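Local coordinates for Thiol:disulfide interchange protein DsbA (Neisseria meningitidis MC58, PDB 3HZ8) that probably acts as a periplasmic thiol-disulfide oxidoreductase of the DsbA family, using a redox-active cysteine pair to introduce disulfide bonds into exported proteins, at residues T12-P17 against T157-G162; P44-H49 against N176-L181; S52-M57 against K184-Q189; V155-V158 against Y164-E167. The protein carries 1 engineered substitution. All blocks are in the same frame, centred on the assembly; numbering follows the deposited sequence.

From the N terminus, the first closure is contact 1, where 12-17, which takes in the end of edge strand 11-13, comes against 157-162 at the turn of the C-terminal hairpin. Contact 2 then joins helix 37-50 to helix 171-191, and contact 3 ties the loop entering strand 57-63 to a later part of the same C-terminal helix. Contacts 1, 2 and 3 all cross one another along the chain. Contact 4 is local: it closes the hairpin of strands 157-160 and 164-166, falls within the spans of contacts 2 and 3, and shares Thr157 and Val158 with contact 1. Ile178 and Leu181 of contact 2 pack onto that hairpin, and Tyr164 of contact 4 bonds to Glu188 of contact 3.

Contact 1 (T12-P17 against T157-G162); sequences TVLANP and TVIVGG
With CG of Leu14 beside its backbone N (chi1 -68°) and CD1 continuing the chain in an extended line (chi2 -170°), this methyl is carried across to Gly162 and Ile159. Leu14 CD1 rests 3.7 Å from Gly162 O and 4.0 Å from Ile159 CD1, the two side chains crossing at about a right angle. Ile159 was modelled in two conformers, so that apolar touch is less certain than the one to Gly162.

The same carbonyl meets Pro17: Pro17 CA lies 3.3 Å from Gly162 O in a bent CA-H...O contact (121° at the hydrogen), and Pro17 CB is 3.6 Å from Gly162 O. Aliphatic carbon from both Leu14 and the proline therefore meets one glycine oxygen.

Gly161 and Gly162 both have positive phi and lie in the turn between strands 157-160 and 164-166, the beta hairpin of the thioredoxin fold. Strand 11-13 pairs with 164-166, Thr12 bonding to Lys165 and Leu14 to Lys163 through the backbone, and the chain after it bends over the hairpin end. Ile159, itself buried, also touches Ile18 in a loop and Phe31 of strand 26-32.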
# COMPACT_ATOMS: atom_id res chain seq x y z
N THR A 12 6.91 -14.01 8.71
CA THR A 12 6.89 -15.29 8.00
C THR A 12 7.45 -15.08 6.60
O THR A 12 7.66 -13.94 6.16
CB THR A 12 5.47 -15.88 7.90
OG1 THR A 12 4.58 -14.90 7.35
CG2 THR A 12 4.97 -16.33 9.28
N VAL A 13 7.74 -16.19 5.92
CA VAL A 13 8.33 -16.13 4.57
C VAL A 13 7.33 -16.61 3.53
O VAL A 13 6.74 -17.68 3.68
CB VAL A 13 9.64 -16.98 4.45
CG1 VAL A 13 10.32 -16.76 3.08
CG2 VAL A 13 10.61 -16.63 5.58
N LEU A 14 7.15 -15.81 2.48
CA LEU A 14 6.19 -16.17 1.43
C LEU A 14 6.65 -17.40 0.66
O LEU A 14 7.85 -17.60 0.45
CB LEU A 14 6.00 -15.01 0.44
CG LEU A 14 5.32 -13.72 0.89
CD1 LEU A 14 5.03 -12.86 -0.34
CD2 LEU A 14 4.08 -13.95 1.76
N ALA A 15 5.67 -18.20 0.21
CA ALA A 15 5.94 -19.38 -0.60
C ALA A 15 6.49 -19.01 -1.97
O ALA A 15 7.29 -19.75 -2.55
CB ALA A 15 4.67 -20.23 -0.76
N ASN A 16 6.03 -17.87 -2.48
CA ASN A 16 6.37 -17.37 -3.80
C ASN A 16 6.60 -15.87 -3.67
O ASN A 16 5.69 -15.13 -3.30
CB ASN A 16 5.23 -17.63 -4.78
CG ASN A 16 5.58 -17.26 -6.20
OD1 ASN A 16 6.75 -17.27 -6.60
ND2 ASN A 16 4.55 -16.93 -6.99
N PRO A 17 7.84 -15.42 -3.93
CA PRO A 17 8.12 -14.01 -3.69
C PRO A 17 7.43 -13.09 -4.70
O PRO A 17 7.19 -13.46 -5.85
CB PRO A 17 9.65 -13.93 -3.84
CG PRO A 17 10.01 -15.07 -4.75
CD PRO A 17 9.03 -16.17 -4.39
N THR A 157 -1.70 -6.02 4.87
CA THR A 157 -0.60 -7.01 4.80
C THR A 157 0.65 -6.24 4.37
O THR A 157 0.60 -5.48 3.40
CB THR A 157 -0.91 -8.14 3.78
OG1 THR A 157 -1.98 -8.96 4.28
CG2 THR A 157 0.31 -9.04 3.53
N VAL A 158 1.76 -6.40 5.09
CA VAL A 158 2.99 -5.72 4.71
C VAL A 158 4.06 -6.76 4.45
O VAL A 158 4.28 -7.63 5.28
CB VAL A 158 3.46 -4.72 5.81
CG1 VAL A 158 4.84 -4.10 5.45
CG2 VAL A 158 2.41 -3.62 6.01
N ILE A 159 4.70 -6.64 3.28
CA ILE A 159 5.74 -7.55 2.86
C ILE A 159 7.03 -6.77 2.53
O ILE A 159 7.00 -5.79 1.79
CB ILE A 159 5.24 -8.38 1.65
CG1 ILE A 159 4.15 -9.35 2.10
CG2 ILE A 159 6.40 -9.11 0.97
CD1 ILE A 159 3.12 -9.68 1.05
N VAL A 160 8.15 -7.22 3.09
CA VAL A 160 9.43 -6.55 2.88
C VAL A 160 10.32 -7.38 1.96
O VAL A 160 10.42 -8.58 2.12
CB VAL A 160 10.15 -6.29 4.22
CG1 VAL A 160 11.46 -5.54 4.03
CG2 VAL A 160 9.22 -5.51 5.16
N GLY A 161 10.96 -6.73 1.00
CA GLY A 161 11.90 -7.43 0.14
C GLY A 161 11.27 -8.49 -0.74
O GLY A 161 11.95 -9.44 -1.16
N GLY A 162 9.96 -8.36 -0.99
CA GLY A 162 9.22 -9.34 -1.79
C GLY A 162 8.91 -10.67 -1.11
O GLY A 162 8.15 -11.47 -1.63

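Contact 2 (P44-H49 against N176-L181); sequences PVLSKH and NTIDLL
The imidazole of His49 meets the carboxylate of Asp179 edge-on, not over a face: Asp179 CG lies in the ring plane, and the two flat groups are turned 27° from each other. The ring's NE2 donates to Asp179 OD1 at 2.7 Å with an N-H...O angle of 160°. OD1 is approached on its syn side, though the donor stands 31° out of the carboxylate plane, so the tilt falls on the acid and hardly on the ring.

His49 has CG anti to the backbone N, which swings the ring off helix 37-50 toward its partner, while Asp179 reaches back from the opposite direction. A carboxylate this close would be expected to polarise the imidazole.

Deeper in, the contact is apolar: Leu46 CD1 lies 4.1 Å from Ile178 CD1, the two side chains running roughly perpendicular. Met175, just before 176-181, also touches both Leu46 and His49 and so helps fill the space between the helices.

Helix 37-50, which follows the redox-active Cys36 and includes Cys39, is thereby joined to helix 171-191. Both pack on the sheet of this thioredoxin-like domain, Leu46 against Glu30 of strand 26-32, Ile178 against Val28 and Val166.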
# COMPACT_ATOMS: atom_id res chain seq x y z
N PRO A 44 -1.33 6.36 9.38
CA PRO A 44 -0.44 7.40 9.92
C PRO A 44 0.89 6.89 10.49
O PRO A 44 1.91 7.59 10.42
CB PRO A 44 -1.29 8.06 11.02
CG PRO A 44 -2.28 7.03 11.40
CD PRO A 44 -2.61 6.33 10.11
N VAL A 45 0.88 5.67 11.03
CA VAL A 45 2.09 5.08 11.60
C VAL A 45 3.09 4.74 10.49
O VAL A 45 4.29 5.05 10.57
CB VAL A 45 1.75 3.81 12.44
CG1 VAL A 45 3.01 3.10 12.91
CG2 VAL A 45 0.87 4.17 13.64
N LEU A 46 2.57 4.09 9.45
CA LEU A 46 3.41 3.61 8.36
C LEU A 46 3.91 4.78 7.52
O LEU A 46 5.07 4.81 7.13
CB LEU A 46 2.65 2.60 7.49
CG LEU A 46 3.40 2.01 6.29
CD1 LEU A 46 4.72 1.32 6.66
CD2 LEU A 46 2.50 1.07 5.49
N SER A 47 3.03 5.73 7.22
CA SER A 47 3.45 6.88 6.42
C SER A 47 4.50 7.72 7.16
O SER A 47 5.46 8.21 6.54
CB SER A 47 2.25 7.71 5.99
OG SER A 47 1.63 8.33 7.08
N LYS A 48 4.34 7.89 8.47
CA LYS A 48 5.36 8.58 9.26
C LYS A 48 6.67 7.82 9.22
O LYS A 48 7.73 8.40 9.01
CB LYS A 48 4.94 8.79 10.70
CG LYS A 48 6.05 9.40 11.53
CD LYS A 48 5.56 9.79 12.88
CE LYS A 48 6.65 10.55 13.62
NZ LYS A 48 6.08 11.11 14.85
N HIS A 49 6.60 6.50 9.43
CA HIS A 49 7.82 5.71 9.47
C HIS A 49 8.57 5.80 8.15
O HIS A 49 9.79 5.87 8.13
CB HIS A 49 7.51 4.26 9.83
CG HIS A 49 8.73 3.48 10.20
ND1 HIS A 49 9.52 3.82 11.28
CD2 HIS A 49 9.32 2.41 9.61
CE1 HIS A 49 10.53 2.97 11.35
NE2 HIS A 49 10.44 2.12 10.35
N ASN A 176 9.44 -1.49 13.79
CA ASN A 176 10.73 -2.07 14.15
C ASN A 176 11.02 -3.35 13.36
O ASN A 176 12.13 -3.56 12.86
CB ASN A 176 10.77 -2.37 15.66
CG ASN A 176 10.66 -1.11 16.52
OD1 ASN A 176 11.08 -0.02 16.11
ND2 ASN A 176 10.13 -1.27 17.73
N THR A 177 10.02 -4.22 13.26
CA THR A 177 10.14 -5.43 12.42
C THR A 177 10.50 -5.06 10.97
O THR A 177 11.39 -5.68 10.38
CB THR A 177 8.85 -6.29 12.49
OG1 THR A 177 8.57 -6.59 13.86
CG2 THR A 177 9.01 -7.62 11.74
N ILE A 178 9.84 -4.06 10.41
CA ILE A 178 10.16 -3.62 9.05
C ILE A 178 11.64 -3.25 8.94
O ILE A 178 12.32 -3.67 8.00
CB ILE A 178 9.25 -2.44 8.59
CG1 ILE A 178 7.82 -2.95 8.39
CG2 ILE A 178 9.79 -1.78 7.29
CD1 ILE A 178 6.78 -1.87 8.20
N ASP A 179 12.14 -2.47 9.90
CA ASP A 179 13.55 -2.05 9.88
C ASP A 179 14.51 -3.24 9.91
O ASP A 179 15.51 -3.25 9.19
CB ASP A 179 13.83 -1.12 11.05
CG ASP A 179 13.13 0.23 10.91
OD1 ASP A 179 12.61 0.53 9.81
OD2 ASP A 179 13.12 0.99 11.91
N LEU A 180 14.22 -4.21 10.78
CA LEU A 180 15.05 -5.41 10.88
C LEU A 180 15.00 -6.23 9.60
O LEU A 180 16.04 -6.72 9.13
CB LEU A 180 14.63 -6.28 12.08
CG LEU A 180 14.81 -5.72 13.50
CD1 LEU A 180 14.17 -6.66 14.50
CD2 LEU A 180 16.29 -5.56 13.77
N LEU A 181 13.80 -6.38 9.04
CA LEU A 181 13.65 -7.09 7.77
C LEU A 181 14.37 -6.39 6.64
O LEU A 181 14.99 -7.04 5.80
CB LEU A 181 12.18 -7.29 7.41
CG LEU A 181 11.43 -8.30 8.28
CD1 LEU A 181 9.93 -8.27 7.97
CD2 LEU A 181 11.99 -9.70 8.10

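Contact 3 (S52-M57 against K184-Q189); sequences SFKDDM and KVREEQ
Arg186 grips Asp56 side-on, and this is the tight part of the contact. Its NE gives a hydrogen bond of 2.8 Å to Asp56 OD2 and its NH2 one of 3.0 Å to Asp56 OD1, both close to straight, so each carboxylate oxygen has its own N-H. Carboxylate and guanidinium are nearly coplanar, 26° apart. OD2 offers its syn lone pair, and OD1 too is met from the syn side; a two-bond salt bridge of this kind fixes the rotation of both groups.

Arg186 runs out extended before bending at chi3 (-80°) to bring its NE-NH2 edge round to the carboxylate. Met57 meets the outer end of NH2, away from Asp56 OD1: its SD lies 3.4 Å from Arg186 NH2, near the guanidinium plane. The far end of Met57 turns instead to Phe53, with Met57 CE 3.8 Å above the Phe53 ring plane, offset toward the rim.

The loose side belongs to Lys54, whose CB comes no nearer than 4.1 Å to Arg186 NH2 and whose chain then leads away at the exposed surface. Lys54 to Met57 form a type I turn, with Met57 N bonded to Lys54 O at 3.0 Å.

That turn leads from helix 37-50 into strand 57-63, and the salt bridge fastens it to helix 171-191, while Met57 and Val185 both touch Val26 of strand 26-32.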
# COMPACT_ATOMS: atom_id res chain seq x y z
N SER A 52 11.37 8.10 7.55
CA SER A 52 12.68 7.69 8.10
C SER A 52 13.47 6.78 7.18
O SER A 52 14.63 6.48 7.46
CB SER A 52 12.50 6.96 9.45
OG SER A 52 12.25 5.56 9.26
N PHE A 53 12.84 6.29 6.12
CA PHE A 53 13.48 5.33 5.21
C PHE A 53 14.79 5.88 4.66
O PHE A 53 14.88 7.05 4.29
CB PHE A 53 12.57 5.00 4.02
CG PHE A 53 11.45 4.02 4.32
CD1 PHE A 53 11.19 3.56 5.61
CD2 PHE A 53 10.61 3.61 3.29
CE1 PHE A 53 10.12 2.68 5.85
CE2 PHE A 53 9.57 2.72 3.52
CZ PHE A 53 9.32 2.26 4.80
N LYS A 54 15.79 5.01 4.59
CA LYS A 54 17.02 5.28 3.85
C LYS A 54 16.71 5.45 2.37
O LYS A 54 15.63 5.06 1.92
CB LYS A 54 18.01 4.13 4.06
CG LYS A 54 18.55 4.02 5.47
CD LYS A 54 19.27 5.30 5.86
CE LYS A 54 19.70 5.27 7.31
NZ LYS A 54 19.75 6.64 7.86
N ASP A 55 17.65 6.04 1.62
CA ASP A 55 17.46 6.30 0.19
C ASP A 55 17.29 5.03 -0.66
O ASP A 55 16.80 5.11 -1.80
CB ASP A 55 18.62 7.14 -0.37
CG ASP A 55 18.49 8.63 -0.04
OD1 ASP A 55 19.36 9.41 -0.50
OD2 ASP A 55 17.54 9.03 0.68
N ASP A 56 17.70 3.88 -0.12
CA ASP A 56 17.57 2.61 -0.83
C ASP A 56 16.29 1.86 -0.49
O ASP A 56 16.08 0.74 -0.96
CB ASP A 56 18.80 1.71 -0.61
CG ASP A 56 18.86 1.12 0.79
OD1 ASP A 56 18.31 1.72 1.75
OD2 ASP A 56 19.49 0.06 0.94
N MET A 57 15.42 2.48 0.31
CA MET A 57 14.12 1.89 0.64
C MET A 57 12.99 2.70 0.05
O MET A 57 13.11 3.90 -0.12
CB MET A 57 13.93 1.82 2.15
CG MET A 57 14.87 0.89 2.86
SD MET A 57 14.69 1.08 4.66
CE MET A 57 13.11 0.31 4.98
N LYS A 184 17.96 -7.24 6.87
CA LYS A 184 18.12 -8.64 6.46
C LYS A 184 18.17 -8.75 4.93
O LYS A 184 19.07 -9.39 4.37
CB LYS A 184 17.00 -9.52 7.05
CG LYS A 184 17.11 -11.01 6.75
CD LYS A 184 15.97 -11.76 7.42
CE LYS A 184 15.99 -13.26 7.13
NZ LYS A 184 17.15 -13.95 7.75
N VAL A 185 17.20 -8.10 4.27
CA VAL A 185 17.14 -8.02 2.81
C VAL A 185 18.37 -7.35 2.20
O VAL A 185 18.98 -7.89 1.28
CB VAL A 185 15.85 -7.27 2.35
CG1 VAL A 185 15.91 -6.90 0.86
CG2 VAL A 185 14.62 -8.10 2.65
N ARG A 186 18.70 -6.16 2.70
CA ARG A 186 19.80 -5.35 2.20
C ARG A 186 21.07 -6.19 2.13
O ARG A 186 21.77 -6.19 1.12
CB ARG A 186 20.01 -4.13 3.12
CG ARG A 186 20.91 -3.04 2.58
CD ARG A 186 20.98 -1.87 3.56
NE ARG A 186 19.81 -0.99 3.47
CZ ARG A 186 18.88 -0.84 4.41
NH1 ARG A 186 18.95 -1.53 5.55
NH2 ARG A 186 17.88 -0.00 4.22
N GLU A 187 21.33 -6.94 3.19
CA GLU A 187 22.55 -7.73 3.28
C GLU A 187 22.48 -9.10 2.58
O GLU A 187 23.51 -9.64 2.17
CB GLU A 187 23.01 -7.84 4.73
CG GLU A 187 23.27 -6.46 5.39
CD GLU A 187 24.18 -5.53 4.58
OE1 GLU A 187 24.93 -6.00 3.69
OE2 GLU A 187 24.15 -4.30 4.84
N GLU A 188 21.27 -9.64 2.44
CA GLU A 188 21.04 -10.82 1.61
C GLU A 188 21.33 -10.51 0.15
O GLU A 188 22.04 -11.27 -0.52
CB GLU A 188 19.58 -11.29 1.72
CG GLU A 188 19.29 -12.10 2.94
CD GLU A 188 17.88 -12.66 2.96
OE1 GLU A 188 16.95 -12.01 2.43
OE2 GLU A 188 17.70 -13.76 3.52
N GLN A 189 20.76 -9.40 -0.33
CA GLN A 189 20.86 -8.99 -1.73
C GLN A 189 22.28 -8.57 -2.12
O GLN A 189 22.69 -8.73 -3.28
CB GLN A 189 19.85 -7.86 -2.05
CG GLN A 189 18.36 -8.31 -2.02
CD GLN A 189 17.36 -7.20 -2.36
OE1 GLN A 189 17.70 -6.02 -2.43
NE2 GLN A 189 16.10 -7.59 -2.55

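Contact 4 (V155-V158 against Y164-E167); sequences VPTV and YKVE. Engineered in segment 155-158: Val155 (natural residue Thr).
Val158 lies alongside Val166, both side chains pointing the same way, and they overlap through Val158 CG1 and Val166 CG2, 4.1 Å apart. Val166 CG2 is the branch beside its backbone N (chi1 179° places CG1 anti to it), and this turns it toward Val158. Beside this pair, the extended aliphatic chain of Lys165 passes squarely across Thr157, with Lys165 CE 4.2 Å from Thr157 CG2, while Thr157 OG1 bonds elsewhere, to Gly154 O.

The backbones join where Val166 N donates to Val158 O at 2.9 Å. That bond is nearly straight (168°), with the donor close to the C=O axis. The same oxygen takes a CA-H...O contact from Lys165 CA at 3.5 Å.

In this antiparallel hairpin the return bond of the Val158-Val166 pair is carried by a water, which accepts from Val158 N at 2.8 Å and donates to Val166 O at 2.7 Å. Just upstream, a cis peptide precedes Pro156, the cis-proline of thioredoxin folds, and Val155, engineered from threonine, touches Cys36 and Cys39. Val158 also packs against Ile178 of helix 171-191.

One direct and one water-mediated bond imply that the strands part toward the cis-proline end, with the water satisfying backbone groups that direct pairing would otherwise have joined.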
# COMPACT_ATOMS: atom_id res chain seq x y z
N VAL A 155 -6.23 -7.69 4.91
CA VAL A 155 -5.57 -6.39 4.88
C VAL A 155 -5.65 -5.77 6.27
O VAL A 155 -6.61 -6.02 7.01
CB VAL A 155 -6.21 -5.43 3.83
CG1 VAL A 155 -5.87 -5.89 2.43
CG2 VAL A 155 -7.72 -5.31 4.01
N PRO A 156 -4.64 -4.99 6.66
CA PRO A 156 -3.42 -4.70 5.91
C PRO A 156 -2.47 -5.87 5.94
O PRO A 156 -2.44 -6.61 6.92
CB PRO A 156 -2.80 -3.51 6.65
CG PRO A 156 -3.35 -3.60 8.05
CD PRO A 156 -4.70 -4.28 7.96
N THR A 157 -1.70 -6.02 4.87
CA THR A 157 -0.60 -7.01 4.80
C THR A 157 0.65 -6.24 4.37
O THR A 157 0.60 -5.48 3.40
CB THR A 157 -0.91 -8.14 3.78
OG1 THR A 157 -1.98 -8.96 4.28
CG2 THR A 157 0.31 -9.04 3.53
N VAL A 158 1.76 -6.40 5.09
CA VAL A 158 2.99 -5.72 4.71
C VAL A 158 4.06 -6.76 4.45
O VAL A 158 4.28 -7.63 5.28
CB VAL A 158 3.46 -4.72 5.81
CG1 VAL A 158 4.84 -4.10 5.45
CG2 VAL A 158 2.41 -3.62 6.01
N TYR A 164 9.21 -11.31 2.89
CA TYR A 164 9.04 -11.39 4.35
C TYR A 164 7.78 -10.67 4.79
O TYR A 164 7.71 -9.44 4.72
CB TYR A 164 10.27 -10.82 5.08
CG TYR A 164 11.56 -11.53 4.73
CD1 TYR A 164 11.70 -12.90 4.93
CD2 TYR A 164 12.64 -10.83 4.22
CE1 TYR A 164 12.90 -13.56 4.63
CE2 TYR A 164 13.85 -11.48 3.92
CZ TYR A 164 13.96 -12.84 4.12
OH TYR A 164 15.13 -13.50 3.79
N LYS A 165 6.80 -11.43 5.27
CA LYS A 165 5.54 -10.87 5.72
C LYS A 165 5.66 -10.49 7.19
O LYS A 165 6.07 -11.32 8.00
CB LYS A 165 4.41 -11.89 5.55
CG LYS A 165 3.04 -11.41 6.04
CD LYS A 165 1.94 -12.43 5.77
CE LYS A 165 0.65 -12.00 6.43
NZ LYS A 165 -0.46 -12.93 6.14
N VAL A 166 5.32 -9.24 7.51
CA VAL A 166 5.29 -8.78 8.89
C VAL A 166 4.09 -9.39 9.62
O VAL A 166 2.98 -9.34 9.13
CB VAL A 166 5.20 -7.25 8.97
CG1 VAL A 166 5.16 -6.79 10.42
CG2 VAL A 166 6.38 -6.63 8.24
N GLU A 167 4.34 -9.99 10.78
CA GLU A 167 3.25 -10.48 11.63
C GLU A 167 3.12 -9.48 12.78
O GLU A 167 3.95 -9.45 13.68
CB GLU A 167 3.55 -11.90 12.15
CG GLU A 167 3.88 -12.93 11.06
CD GLU A 167 2.66 -13.36 10.25
OE1 GLU A 167 1.55 -13.32 10.81
OE2 GLU A 167 2.81 -13.72 9.06
O HOH W 1 1.41 -8.25 7.18